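Long-range contacts in tetratricopeptide TPR_2 repeat protein (Thermobaculum terrenum, PDB 5DJS), which joins tetratricopeptide repeats to a GT-B fold of the glycosyltransferase 41 family and holds uridine-5'-diphosphate in a pocket: residues E194-S199 with S215-D220; F180-I185 with D209-L214; A113-Y118 with L137-R142; L244-G249 with A269-T274. The protein carries 1 engineered substitution. All coordinates share one frame; numbering follows the deposited sequence.

Contact 1: E194-S199 with S215-D220; sequences EVYCYS and SDRWRD
Cys197 and Ser199 turn toward Trp218 on the buried side of this pairing, where Cys197 CB meets the six-membered ring of the indole and Ser199 CB comes to 3.6 Å from Trp218 CZ2. Cys197 and Val195, both buried, also rest on Ile185 of helix 176-187. Residues 194-199 form an outermost strand of the parallel sheet in the Rossmann-like N-terminal half of the GT-B fold, and 215-220, just after helix 206-214, runs along it in the same direction with isolated bridges. Arg217 N gives a nearly straight bond to Val195 O (3.2 Å, 169°), and Arg217 O accepts Cys197 N at 3.2 Å. Asp216 OD2 takes Val195 N at 2.9 Å through its anti lone pair and also forms a salt bridge with Arg190. The other side is more open to solvent, with Arg217 exposed and Arg219 partly so. Arg217, bent at chi2 (-66°), lays CG over one face of the Tyr196 ring, 3.8 Å from its centroid, while its NE stays 4.4 Å from Glu194 OE2, too far for a salt bridge. Arg219 brings NE to the edge of the same ring, 3.7 Å from Tyr196 CD2, its aliphatic part runs alongside Tyr198, and both Arg219 NE and Tyr198 OH end on Asp236.

Contact 2: F180-I185 with D209-L214; sequences FLEPVI and DRLRAL
Helices 180-185 and 209-214 run nearly parallel, their axes 9.9 Å apart at an angle of 21°, with Glu182 level with Leu211 and Ile185 with Leu214. The first belongs to a beta-alpha-beta crossover of the Rossmann-like half of the GT-B fold, between the neighbouring parallel strands 163-169 and 193-199; the second follows that latter strand. Pro183, which has no N-H for the preceding turn, kinks the first helix. At the partly exposed end a salt bridge links the two helices. Glu182, with CG anti to the backbone N (chi1 177°) and an extended chain, reaches across to Arg210, whose NH1 lies close to both carboxylate oxygens. It stands 2.9 Å from Glu182 OE2 and gives OE1 a hydrogen bond of 3.1 Å on the syn lone pair; the carboxylate and guanidinium planes are only 26° apart. Farther in, Leu211 covers the backbone of Glu182, its CD1 3.6 Å from Glu182 CA. Ile185, which also packs on Val195 and Cys197 of the sheet, meets the second helix with both branches: CD1 comes near Leu211 CG, and CG2 sits 3.4 Å from Leu214 CB.

Contact 3: A113-Y118 with L137-R142; sequences AHSGLY and LDWARR
Asp138 OD1 is held by Arg142 of its own helix and faced by His114 of the other. Arg142 NE donates to it over 2.7 Å, with the oxygen near the guanidinium plane, and Arg142 NH2 adds a weak bond. From helix 113-118, His114 NE2 approaches the same oxygen to 3.5 Å near the plane of the imidazole, which lies within 12° of the carboxylate plane. Asp138 OD2 receives weak bonds from Arg141, so the three charged residues make a salt-bridge network on the outer side of the helix pair. The network would probably hold the carboxylate in place beside the histidine.

Inward from it, His114 lies against Trp139. The imidazole has Trp139 CA over one face, and His114 ND1 is 3.6 Å from Trp139 CB. In return His114 CB sits at the edge of the indole, 3.7 Å from Trp139 CD1. The two rings are inclined at 57°, an oblique pair. Ser115 OG comes to 3.3 Å from Trp139 NE1 at a poor angle, and the indole N-H is instead bonded to His111 O.

Segments 113-118 and 137-142 are antiparallel, their axes 10.2 Å apart at 160°, and the pair packs against a third helix: helix 93-106 touches Ala113, His114 and Leu117 of helix 111-120. On the side of the GT-B fold, the loop after strand 240-243 sets His247 edge-to-face with Trp139.

Contact 4: L244-G249 with A269-T274; sequences LSWHLG and AAINTT
This buried contact joins two loops of the Rossmann-like N-terminal half of the GT-B fold, one following strand 240-243 and the other the adjacent parallel strand 263-266, and it centres on Trp246 enclosed by the curve of residues 269-274. A chi1 of -172° swings the indole away from its own backbone N and into that curve. Ala270 CA lies over its five-membered ring, 3.8 Å from the centroid, a CH-pi contact, and Ile271 N stands over the same face; His247 CB covers the opposite one. At the far end of the ring Ile271 crosses at about a right angle, placing CG1 3.5 Å from Trp246 CH2. The indole N-H is shared between two carbonyls, both weakly: Trp246 NE1 is 2.7 Å from Asn272 O with a sharply bent bond (122°), and 3.5 Å from Thr273 O. The hydroxyls of Thr273 and Thr274 bond to Glu299. Nearer the strands the Ala269 methyl sits against the carbonyls of Leu244 and Ser245. The His247 ring turns an edge to the end of the second loop, bringing CE1 to 3.2 Å from Thr274 O.

Overall arrangement
Contacts 1 and 2 are neighbours, with centres 10 Å apart, and meet where Cys197 SG lies 3.4 Å from Ile185 CD1. Contacts 3 and 4 form a second pair 12 Å between centres, joined by a probable hydrogen bond of 2.6 Å from Tyr118 OH to Thr273 O. Between the pairs, contacts 2 and 4 touch through Leu181 CD2 and Leu244 CD2 at 3.6 Å, whereas the centres of contacts 1 and 3 are 29 Å apart. Contact 4 lies nearer the ligand than contact 2: the Leu248 side chain is about 8 Å from uridine-5'-diphosphate, that of Glu182 about 12 Å. Phe180 touches Thr423 of the nucleotide pocket.

Contact 1: E194-S199 with S215-D220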
loop_
_atom_site.group_PDB
_atom_site.type_symbol
_atom_site.label_atom_id
_atom_site.label_comp_id
_atom_site.label_asym_id
_atom_site.label_seq_id
_atom_site.Cartn_x
_atom_site.Cartn_y
_atom_site.Cartn_z
ATOM N N GLU A 194 23.450 -11.624 -1.195
ATOM C CA GLU A 194 23.858 -10.620 -0.212
ATOM C C GLU A 194 22.883 -9.447 -0.231
ATOM O O GLU A 194 22.495 -8.981 -1.301
ATOM C CB GLU A 194 25.269 -10.126 -0.502
ATOM C CG GLU A 194 25.803 -9.190 0.573
ATOM C CD GLU A 194 27.193 -8.710 0.280
ATOM O OE1 GLU A 194 27.666 -8.870 -0.882
ATOM O OE2 GLU A 194 27.821 -8.151 1.209
ATOM N N VAL A 195 22.540 -8.942 0.948
ATOM C CA VAL A 195 21.388 -8.056 1.103
ATOM C C VAL A 195 21.782 -6.613 1.449
ATOM O O VAL A 195 22.267 -6.328 2.557
ATOM C CB VAL A 195 20.393 -8.624 2.145
ATOM C CG1 VAL A 195 19.208 -7.686 2.334
ATOM C CG2 VAL A 195 19.885 -9.999 1.715
ATOM N N TYR A 196 21.548 -5.729 0.476
ATOM C CA TYR A 196 21.653 -4.281 0.628
ATOM C C TYR A 196 20.238 -3.733 0.766
ATOM O O TYR A 196 19.337 -4.147 0.040
ATOM C CB TYR A 196 22.312 -3.659 -0.614
ATOM C CG TYR A 196 23.802 -3.938 -0.767
ATOM C CD1 TYR A 196 24.276 -5.231 -1.006
ATOM C CD2 TYR A 196 24.740 -2.904 -0.692
ATOM C CE1 TYR A 196 25.631 -5.489 -1.147
ATOM C CE2 TYR A 196 26.100 -3.158 -0.832
ATOM C CZ TYR A 196 26.539 -4.454 -1.058
ATOM O OH TYR A 196 27.880 -4.736 -1.198
ATOM N N CYS A 197 20.031 -2.810 1.693
ATOM C CA CYS A 197 18.745 -2.099 1.805
ATOM C C CYS A 197 18.992 -0.630 1.549
ATOM O O CYS A 197 19.982 -0.099 2.000
ATOM C CB CYS A 197 18.131 -2.295 3.181
ATOM S SG CYS A 197 17.294 -3.880 3.331
ATOM N N TYR A 198 18.103 0.024 0.813
ATOM C CA TYR A 198 18.189 1.458 0.611
ATOM C C TYR A 198 16.900 2.087 1.160
ATOM O O TYR A 198 15.830 1.992 0.536
ATOM C CB TYR A 198 18.394 1.726 -0.866
ATOM C CG TYR A 198 19.676 1.125 -1.422
ATOM C CD1 TYR A 198 20.886 1.829 -1.401
ATOM C CD2 TYR A 198 19.678 -0.148 -1.987
ATOM C CE1 TYR A 198 22.053 1.272 -1.917
ATOM C CE2 TYR A 198 20.837 -0.711 -2.513
ATOM C CZ TYR A 198 22.022 -0.001 -2.475
ATOM O OH TYR A 198 23.167 -0.562 -2.999
ATOM N N SER A 199 17.012 2.694 2.346
ATOM C CA SER A 199 15.874 3.332 3.054
ATOM C C SER A 199 15.646 4.746 2.549
ATOM O O SER A 199 16.471 5.639 2.775
ATOM C CB SER A 199 16.131 3.374 4.573
ATOM O OG SER A 199 15.128 4.102 5.282
ATOM N N SER A 215 20.105 -6.844 7.686
ATOM C CA SER A 215 20.800 -6.525 6.425
ATOM C C SER A 215 22.305 -6.706 6.541
ATOM O O SER A 215 22.878 -6.494 7.615
ATOM C CB SER A 215 20.542 -5.071 5.985
ATOM O OG SER A 215 19.597 -5.003 4.929
ATOM N N ASP A 216 22.935 -7.061 5.421
ATOM C CA ASP A 216 24.400 -7.087 5.326
ATOM C C ASP A 216 24.972 -5.677 5.234
ATOM O O ASP A 216 25.952 -5.368 5.911
ATOM C CB ASP A 216 24.871 -7.912 4.130
ATOM C CG ASP A 216 24.507 -9.372 4.254
ATOM O OD1 ASP A 216 24.838 -10.000 5.281
ATOM O OD2 ASP A 216 23.880 -9.905 3.322
ATOM N N ARG A 217 24.356 -4.836 4.401
ATOM C CA ARG A 217 24.703 -3.405 4.282
ATOM C C ARG A 217 23.424 -2.566 4.326
ATOM O O ARG A 217 22.379 -3.039 3.876
ATOM C CB ARG A 217 25.435 -3.142 2.964
ATOM C CG ARG A 217 26.592 -4.079 2.646
ATOM C CD ARG A 217 27.768 -3.963 3.608
ATOM N NE ARG A 217 29.027 -4.289 2.928
ATOM C CZ ARG A 217 29.871 -3.411 2.379
ATOM N NH1 ARG A 217 29.655 -2.093 2.442
ATOM N NH2 ARG A 217 30.966 -3.860 1.765
ATOM N N TRP A 218 23.516 -1.321 4.815
ATOM C CA TRP A 218 22.323 -0.468 5.016
ATOM C C TRP A 218 22.066 0.720 4.067
ATOM O O TRP A 218 21.081 0.685 3.364
ATOM C CB TRP A 218 22.222 0.009 6.461
ATOM C CG TRP A 218 20.907 0.703 6.737
ATOM C CD1 TRP A 218 20.727 2.012 7.098
ATOM C CD2 TRP A 218 19.595 0.129 6.645
ATOM N NE1 TRP A 218 19.387 2.280 7.255
ATOM C CE2 TRP A 218 18.670 1.146 6.981
ATOM C CE3 TRP A 218 19.113 -1.146 6.325
ATOM C CZ2 TRP A 218 17.293 0.929 6.995
ATOM C CZ3 TRP A 218 17.739 -1.365 6.347
ATOM C CH2 TRP A 218 16.846 -0.327 6.672
ATOM N N ARG A 219 22.856 1.791 4.081
ATOM C CA ARG A 219 22.587 2.987 3.203
ATOM C C ARG A 219 21.253 3.762 3.413
ATOM O O ARG A 219 20.177 3.313 2.987
ATOM C CB ARG A 219 22.736 2.646 1.699
ATOM C CG ARG A 219 24.144 2.242 1.289
ATOM C CD ARG A 219 24.278 0.765 0.934
ATOM N NE ARG A 219 25.670 0.450 0.633
ATOM C CZ ARG A 219 26.656 0.397 1.531
ATOM N NH1 ARG A 219 26.442 0.594 2.834
ATOM N NH2 ARG A 219 27.887 0.124 1.114
ATOM N N ASP A 220 21.355 4.932 4.059
ATOM C CA ASP A 220 20.271 5.932 4.125
ATOM C C ASP A 220 20.274 6.868 2.914
ATOM O O ASP A 220 21.191 7.669 2.740
ATOM C CB ASP A 220 20.383 6.768 5.404
ATOM C CG ASP A 220 20.132 5.954 6.655
ATOM O OD1 ASP A 220 19.331 4.990 6.604
ATOM O OD2 ASP A 220 20.735 6.284 7.694
#

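Contact 2: F180-I185 with D209-L214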
loop_
_atom_site.group_PDB
_atom_site.type_symbol
_atom_site.label_atom_id
_atom_site.label_comp_id
_atom_site.label_asym_id
_atom_site.label_seq_id
_atom_site.Cartn_x
_atom_site.Cartn_y
_atom_site.Cartn_z
ATOM N N PHE A 180 6.404 -7.589 5.637
ATOM C CA PHE A 180 6.676 -8.695 4.705
ATOM C C PHE A 180 8.144 -8.815 4.270
ATOM O O PHE A 180 8.565 -9.883 3.815
ATOM C CB PHE A 180 5.807 -8.570 3.459
ATOM C CG PHE A 180 4.346 -8.829 3.703
ATOM C CD1 PHE A 180 3.904 -10.096 4.058
ATOM C CD2 PHE A 180 3.400 -7.811 3.538
ATOM C CE1 PHE A 180 2.558 -10.344 4.269
ATOM C CE2 PHE A 180 2.051 -8.057 3.751
ATOM C CZ PHE A 180 1.630 -9.324 4.109
ATOM N N LEU A 181 8.915 -7.734 4.378
ATOM C CA LEU A 181 10.331 -7.781 4.014
ATOM C C LEU A 181 11.166 -8.454 5.096
ATOM O O LEU A 181 12.079 -9.209 4.776
ATOM C CB LEU A 181 10.889 -6.384 3.725
ATOM C CG LEU A 181 12.339 -6.341 3.222
ATOM C CD1 LEU A 181 12.464 -7.017 1.864
ATOM C CD2 LEU A 181 12.839 -4.909 3.161
ATOM N N GLU A 182 10.870 -8.163 6.364
ATOM C CA GLU A 182 11.606 -8.752 7.506
ATOM C C GLU A 182 11.888 -10.269 7.399
ATOM O O GLU A 182 13.045 -10.676 7.508
ATOM C CB GLU A 182 10.913 -8.424 8.841
ATOM C CG GLU A 182 11.592 -9.055 10.050
ATOM C CD GLU A 182 11.158 -8.460 11.374
ATOM O OE1 GLU A 182 11.950 -8.559 12.332
ATOM O OE2 GLU A 182 10.039 -7.911 11.476
ATOM N N PRO A 183 10.848 -11.103 7.194
ATOM C CA PRO A 183 11.133 -12.531 7.023
ATOM C C PRO A 183 12.087 -12.823 5.869
ATOM O O PRO A 183 13.007 -13.642 6.025
ATOM C CB PRO A 183 9.755 -13.146 6.737
ATOM C CG PRO A 183 8.870 -12.006 6.372
ATOM C CD PRO A 183 9.400 -10.832 7.134
ATOM N N VAL A 184 11.872 -12.147 4.738
ATOM C CA VAL A 184 12.686 -12.348 3.530
ATOM C C VAL A 184 14.160 -11.993 3.758
ATOM O O VAL A 184 15.048 -12.745 3.364
ATOM C CB VAL A 184 12.105 -11.578 2.319
ATOM C CG1 VAL A 184 13.061 -11.568 1.129
ATOM C CG2 VAL A 184 10.787 -12.206 1.901
ATOM N N ILE A 185 14.403 -10.850 4.389
ATOM C CA ILE A 185 15.755 -10.413 4.718
ATOM C C ILE A 185 16.447 -11.388 5.675
ATOM O O ILE A 185 17.609 -11.727 5.459
ATOM C CB ILE A 185 15.748 -8.973 5.290
ATOM C CG1 ILE A 185 15.653 -7.983 4.144
ATOM C CG2 ILE A 185 17.002 -8.671 6.092
ATOM C CD1 ILE A 185 15.545 -6.543 4.597
ATOM N N ASP A 209 15.321 -0.729 12.821
ATOM C CA ASP A 209 16.466 -1.221 13.595
ATOM C C ASP A 209 16.685 -2.717 13.362
ATOM O O ASP A 209 17.832 -3.154 13.175
ATOM C CB ASP A 209 16.305 -0.937 15.096
ATOM C CG ASP A 209 16.274 0.560 15.428
ATOM O OD1 ASP A 209 16.648 1.398 14.577
ATOM O OD2 ASP A 209 15.867 0.898 16.557
ATOM N N ARG A 210 15.597 -3.484 13.347
ATOM C CA ARG A 210 15.673 -4.916 13.023
ATOM C C ARG A 210 16.101 -5.169 11.566
ATOM O O ARG A 210 16.974 -6.006 11.312
ATOM C CB ARG A 210 14.355 -5.647 13.354
ATOM C CG ARG A 210 14.268 -6.113 14.807
ATOM C CD ARG A 210 12.970 -6.851 15.127
ATOM N NE ARG A 210 11.906 -5.941 15.586
ATOM C CZ ARG A 210 10.667 -5.845 15.093
ATOM N NH1 ARG A 210 10.229 -6.611 14.089
ATOM N NH2 ARG A 210 9.834 -4.962 15.635
ATOM N N LEU A 211 15.498 -4.446 10.625
ATOM C CA LEU A 211 15.869 -4.555 9.203
ATOM C C LEU A 211 17.337 -4.187 8.961
ATOM O O LEU A 211 18.016 -4.838 8.169
ATOM C CB LEU A 211 14.964 -3.671 8.322
ATOM C CG LEU A 211 13.710 -4.233 7.613
ATOM C CD1 LEU A 211 13.242 -5.596 8.097
ATOM C CD2 LEU A 211 12.569 -3.221 7.686
ATOM N N ARG A 212 17.810 -3.145 9.643
ATOM C CA ARG A 212 19.211 -2.720 9.555
ATOM C C ARG A 212 20.154 -3.803 10.071
ATOM O O ARG A 212 21.171 -4.098 9.435
ATOM C CB ARG A 212 19.438 -1.414 10.332
ATOM C CG ARG A 212 20.806 -0.788 10.113
ATOM C CD ARG A 212 21.028 0.488 10.907
ATOM N NE ARG A 212 20.036 1.538 10.632
ATOM C CZ ARG A 212 18.991 1.859 11.404
ATOM N NH1 ARG A 212 18.722 1.215 12.538
ATOM N NH2 ARG A 212 18.184 2.849 11.027
ATOM N N ALA A 213 19.808 -4.382 11.223
ATOM C CA ALA A 213 20.598 -5.459 11.840
ATOM C C ALA A 213 20.621 -6.729 10.984
ATOM O O ALA A 213 21.673 -7.351 10.835
ATOM C CB ALA A 213 20.068 -5.772 13.232
ATOM N N LEU A 214 19.470 -7.103 10.422
ATOM C CA LEU A 214 19.377 -8.283 9.541
ATOM C C LEU A 214 20.023 -8.088 8.154
ATOM O O LEU A 214 20.417 -9.062 7.514
ATOM C CB LEU A 214 17.924 -8.719 9.361
ATOM C CG LEU A 214 17.222 -9.600 10.400
ATOM C CD1 LEU A 214 17.490 -9.218 11.855
ATOM C CD2 LEU A 214 15.724 -9.583 10.104
#

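Contact 3: A113-Y118 with L137-R142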
loop_
_atom_site.group_PDB
_atom_site.type_symbol
_atom_site.label_atom_id
_atom_site.label_comp_id
_atom_site.label_asym_id
_atom_site.label_seq_id
_atom_site.Cartn_x
_atom_site.Cartn_y
_atom_site.Cartn_z
ATOM N N ALA A 113 1.681 14.071 -8.843
ATOM C CA ALA A 113 0.226 14.138 -9.045
ATOM C C ALA A 113 -0.218 13.155 -10.118
ATOM O O ALA A 113 -1.297 12.584 -10.033
ATOM C CB ALA A 113 -0.194 15.551 -9.430
ATOM N N HIS A 114 0.627 12.961 -11.122
ATOM C CA HIS A 114 0.377 11.994 -12.186
ATOM C C HIS A 114 0.388 10.560 -11.621
ATOM O O HIS A 114 -0.474 9.768 -11.984
ATOM C CB HIS A 114 1.428 12.170 -13.288
ATOM C CG HIS A 114 1.036 11.617 -14.625
ATOM N ND1 HIS A 114 0.644 10.309 -14.820
ATOM C CD2 HIS A 114 1.029 12.192 -15.848
ATOM C CE1 HIS A 114 0.384 10.113 -16.099
ATOM N NE2 HIS A 114 0.612 11.238 -16.745
ATOM N N SER A 115 1.346 10.239 -10.741
ATOM C CA SER A 115 1.351 8.952 -10.009
ATOM C C SER A 115 0.094 8.822 -9.157
ATOM O O SER A 115 -0.663 7.850 -9.286
ATOM C CB SER A 115 2.551 8.825 -9.057
ATOM O OG SER A 115 3.769 8.668 -9.738
ATOM N N GLY A 116 -0.105 9.809 -8.282
ATOM C CA GLY A 116 -1.231 9.837 -7.356
ATOM C C GLY A 116 -2.539 9.559 -8.062
ATOM O O GLY A 116 -3.346 8.754 -7.594
ATOM N N LEU A 117 -2.728 10.215 -9.206
ATOM C CA LEU A 117 -3.894 9.987 -10.059
ATOM C C LEU A 117 -3.956 8.526 -10.509
ATOM O O LEU A 117 -4.985 7.873 -10.329
ATOM C CB LEU A 117 -3.874 10.940 -11.263
ATOM C CG LEU A 117 -4.997 10.816 -12.292
ATOM C CD1 LEU A 117 -6.356 11.070 -11.664
ATOM C CD2 LEU A 117 -4.753 11.778 -13.439
ATOM N N TYR A 118 -2.858 8.012 -11.062
ATOM C CA TYR A 118 -2.758 6.583 -11.441
ATOM C C TYR A 118 -3.158 5.636 -10.310
ATOM O O TYR A 118 -3.972 4.733 -10.520
ATOM C CB TYR A 118 -1.340 6.246 -11.908
ATOM C CG TYR A 118 -1.090 4.790 -12.264
ATOM C CD1 TYR A 118 -1.980 4.075 -13.070
ATOM C CD2 TYR A 118 0.071 4.139 -11.827
ATOM C CE1 TYR A 118 -1.733 2.745 -13.401
ATOM C CE2 TYR A 118 0.329 2.819 -12.160
ATOM C CZ TYR A 118 -0.568 2.125 -12.942
ATOM O OH TYR A 118 -0.289 0.821 -13.282
ATOM N N LEU A 137 1.698 4.264 -18.693
ATOM C CA LEU A 137 2.577 4.441 -19.834
ATOM C C LEU A 137 2.862 5.919 -20.081
ATOM O O LEU A 137 4.018 6.307 -20.259
ATOM C CB LEU A 137 1.944 3.843 -21.090
ATOM C CG LEU A 137 1.821 2.331 -21.180
ATOM C CD1 LEU A 137 1.001 1.942 -22.397
ATOM C CD2 LEU A 137 3.184 1.669 -21.229
ATOM N N ASP A 138 1.804 6.733 -20.081
ATOM C CA ASP A 138 1.933 8.188 -20.284
ATOM C C ASP A 138 2.932 8.777 -19.307
ATOM O O ASP A 138 3.792 9.527 -19.704
ATOM C CB ASP A 138 0.577 8.900 -20.146
ATOM C CG ASP A 138 0.539 10.250 -20.863
ATOM O OD1 ASP A 138 0.856 11.285 -20.244
ATOM O OD2 ASP A 138 0.155 10.277 -22.048
ATOM N N TRP A 139 2.822 8.391 -18.037
ATOM C CA TRP A 139 3.750 8.815 -16.985
ATOM C C TRP A 139 5.177 8.431 -17.321
ATOM O O TRP A 139 6.075 9.271 -17.293
ATOM C CB TRP A 139 3.350 8.163 -15.654
ATOM C CG TRP A 139 4.198 8.489 -14.472
ATOM C CD1 TRP A 139 4.065 9.545 -13.639
ATOM C CD2 TRP A 139 5.276 7.713 -13.968
ATOM N NE1 TRP A 139 5.001 9.494 -12.632
ATOM C CE2 TRP A 139 5.765 8.374 -12.816
ATOM C CE3 TRP A 139 5.887 6.518 -14.379
ATOM C CZ2 TRP A 139 6.838 7.882 -12.070
ATOM C CZ3 TRP A 139 6.955 6.019 -13.621
ATOM C CH2 TRP A 139 7.419 6.706 -12.488
ATOM N N ALA A 140 5.363 7.149 -17.627
ATOM C CA ALA A 140 6.679 6.570 -17.888
ATOM C C ALA A 140 7.350 7.277 -19.035
ATOM O O ALA A 140 8.507 7.694 -18.923
ATOM C CB ALA A 140 6.552 5.084 -18.204
ATOM N N ARG A 141 6.615 7.410 -20.132
ATOM C CA ARG A 141 7.107 8.112 -21.325
ATOM C C ARG A 141 7.610 9.521 -21.002
ATOM O O ARG A 141 8.624 9.947 -21.535
ATOM C CB ARG A 141 6.012 8.172 -22.393
ATOM C CG ARG A 141 6.519 8.366 -23.812
ATOM C CD ARG A 141 5.407 8.820 -24.749
ATOM N NE ARG A 141 4.752 10.044 -24.248
ATOM C CZ ARG A 141 3.468 10.168 -23.885
ATOM N NH1 ARG A 141 2.602 9.156 -23.983
ATOM N NH2 ARG A 141 3.037 11.340 -23.427
ATOM N N ARG A 142 6.906 10.219 -20.117
ATOM C CA ARG A 142 7.251 11.586 -19.745
ATOM C C ARG A 142 8.480 11.672 -18.852
ATOM O O ARG A 142 9.351 12.502 -19.100
ATOM C CB ARG A 142 6.072 12.271 -19.041
ATOM C CG ARG A 142 4.926 12.619 -19.975
ATOM C CD ARG A 142 3.766 13.267 -19.236
ATOM N NE ARG A 142 2.589 13.303 -20.094
ATOM C CZ ARG A 142 2.388 14.152 -21.105
ATOM N NH1 ARG A 142 3.284 15.088 -21.410
ATOM N NH2 ARG A 142 1.263 14.063 -21.820
#

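Contact 4: L244-G249 with A269-T274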
loop_
_atom_site.group_PDB
_atom_site.type_symbol
_atom_site.label_atom_id
_atom_site.label_comp_id
_atom_site.label_asym_id
_atom_site.label_seq_id
_atom_site.Cartn_x
_atom_site.Cartn_y
_atom_site.Cartn_z
ATOM N N LEU A 244 10.462 -1.896 -3.784
ATOM C CA LEU A 244 9.475 -2.316 -2.806
ATOM C C LEU A 244 8.317 -1.335 -2.656
ATOM O O LEU A 244 7.257 -1.742 -2.192
ATOM C CB LEU A 244 10.143 -2.527 -1.440
ATOM C CG LEU A 244 10.529 -3.936 -0.968
ATOM C CD1 LEU A 244 10.825 -4.932 -2.073
ATOM C CD2 LEU A 244 11.720 -3.799 -0.035
ATOM N N SER A 245 8.511 -0.066 -3.023
ATOM C CA SER A 245 7.504 0.972 -2.770
ATOM C C SER A 245 6.423 1.119 -3.837
ATOM O O SER A 245 5.254 1.293 -3.493
ATOM C CB SER A 245 8.161 2.329 -2.517
ATOM O OG SER A 245 8.790 2.348 -1.239
ATOM N N TRP A 246 6.822 1.083 -5.112
ATOM C CA TRP A 246 5.919 1.303 -6.273
ATOM C C TRP A 246 5.332 2.728 -6.181
ATOM O O TRP A 246 5.720 3.546 -5.325
ATOM C CB TRP A 246 4.858 0.170 -6.367
ATOM C CG TRP A 246 3.940 0.109 -7.595
ATOM C CD1 TRP A 246 4.198 -0.443 -8.816
ATOM C CD2 TRP A 246 2.582 0.571 -7.651
ATOM N NE1 TRP A 246 3.093 -0.310 -9.639
ATOM C CE2 TRP A 246 2.090 0.314 -8.944
ATOM C CE3 TRP A 246 1.754 1.220 -6.739
ATOM C CZ2 TRP A 246 0.780 0.674 -9.336
ATOM C CZ3 TRP A 246 0.464 1.578 -7.120
ATOM C CH2 TRP A 246 -0.011 1.302 -8.400
ATOM N N HIS A 247 4.446 3.051 -7.101
ATOM C CA HIS A 247 3.686 4.282 -7.052
ATOM C C HIS A 247 2.962 4.633 -5.737
ATOM O O HIS A 247 2.694 5.802 -5.511
ATOM C CB HIS A 247 2.688 4.286 -8.200
ATOM C CG HIS A 247 3.321 4.469 -9.540
ATOM N ND1 HIS A 247 3.614 3.417 -10.375
ATOM C CD2 HIS A 247 3.712 5.585 -10.189
ATOM C CE1 HIS A 247 4.153 3.880 -11.486
ATOM N NE2 HIS A 247 4.220 5.194 -11.399
ATOM N N LEU A 248 2.711 3.652 -4.859
ATOM C CA LEU A 248 1.960 3.858 -3.618
ATOM C C LEU A 248 2.820 4.479 -2.534
ATOM O O LEU A 248 2.283 4.941 -1.544
ATOM C CB LEU A 248 1.441 2.534 -3.037
ATOM C CG LEU A 248 0.330 1.750 -3.721
ATOM C CD1 LEU A 248 0.215 0.329 -3.193
ATOM C CD2 LEU A 248 -0.993 2.484 -3.637
ATOM N N GLY A 249 4.138 4.459 -2.679
ATOM C CA GLY A 249 5.016 4.838 -1.583
ATOM C C GLY A 249 6.075 5.804 -2.016
ATOM O O GLY A 249 6.104 6.229 -3.161
ATOM N N ALA A 269 4.538 -4.132 -3.065
ATOM C CA ALA A 269 3.579 -3.026 -3.053
ATOM C C ALA A 269 2.832 -2.910 -4.373
ATOM O O ALA A 269 1.724 -2.376 -4.414
ATOM C CB ALA A 269 4.292 -1.714 -2.736
ATOM N N ALA A 270 3.436 -3.405 -5.450
ATOM C CA ALA A 270 2.863 -3.282 -6.772
ATOM C C ALA A 270 1.499 -3.935 -6.807
ATOM O O ALA A 270 1.341 -5.058 -6.350
ATOM C CB ALA A 270 3.780 -3.907 -7.809
ATOM N N ILE A 271 0.520 -3.173 -7.288
ATOM C CA ILE A 271 -0.818 -3.669 -7.668
ATOM C C ILE A 271 -1.078 -3.562 -9.172
ATOM O O ILE A 271 -2.138 -3.968 -9.657
ATOM C CB ILE A 271 -1.943 -2.906 -6.927
ATOM C CG1 ILE A 271 -1.832 -1.394 -7.164
ATOM C CG2 ILE A 271 -1.901 -3.220 -5.433
ATOM C CD1 ILE A 271 -3.112 -0.642 -6.900
ATOM N N ASN A 272 -0.130 -2.984 -9.900
ATOM C CA ASN A 272 -0.215 -2.863 -11.355
ATOM C C ASN A 272 1.183 -2.491 -11.888
ATOM O O ASN A 272 2.136 -2.321 -11.112
ATOM C CB ASN A 272 -1.276 -1.789 -11.717
ATOM C CG ASN A 272 -1.939 -1.962 -13.101
ATOM O OD1 ASN A 272 -2.749 -1.134 -13.457
ATOM N ND2 ASN A 272 -1.638 -3.008 -13.853
ATOM N N THR A 273 1.312 -2.366 -13.203
ATOM C CA THR A 273 2.569 -2.002 -13.823
ATOM C C THR A 273 3.065 -0.655 -13.340
ATOM O O THR A 273 2.264 0.220 -12.986
ATOM C CB THR A 273 2.448 -1.990 -15.367
ATOM O OG1 THR A 273 3.756 -1.895 -15.947
ATOM C CG2 THR A 273 1.538 -0.839 -15.880
ATOM N N THR A 274 4.388 -0.506 -13.312
ATOM C CA THR A 274 5.027 0.800 -13.169
ATOM C C THR A 274 4.877 1.642 -14.442
ATOM O O THR A 274 5.003 2.869 -14.392
ATOM C CB THR A 274 6.534 0.666 -12.904
ATOM O OG1 THR A 274 7.139 -0.136 -13.939
ATOM C CG2 THR A 274 6.789 0.046 -11.528
#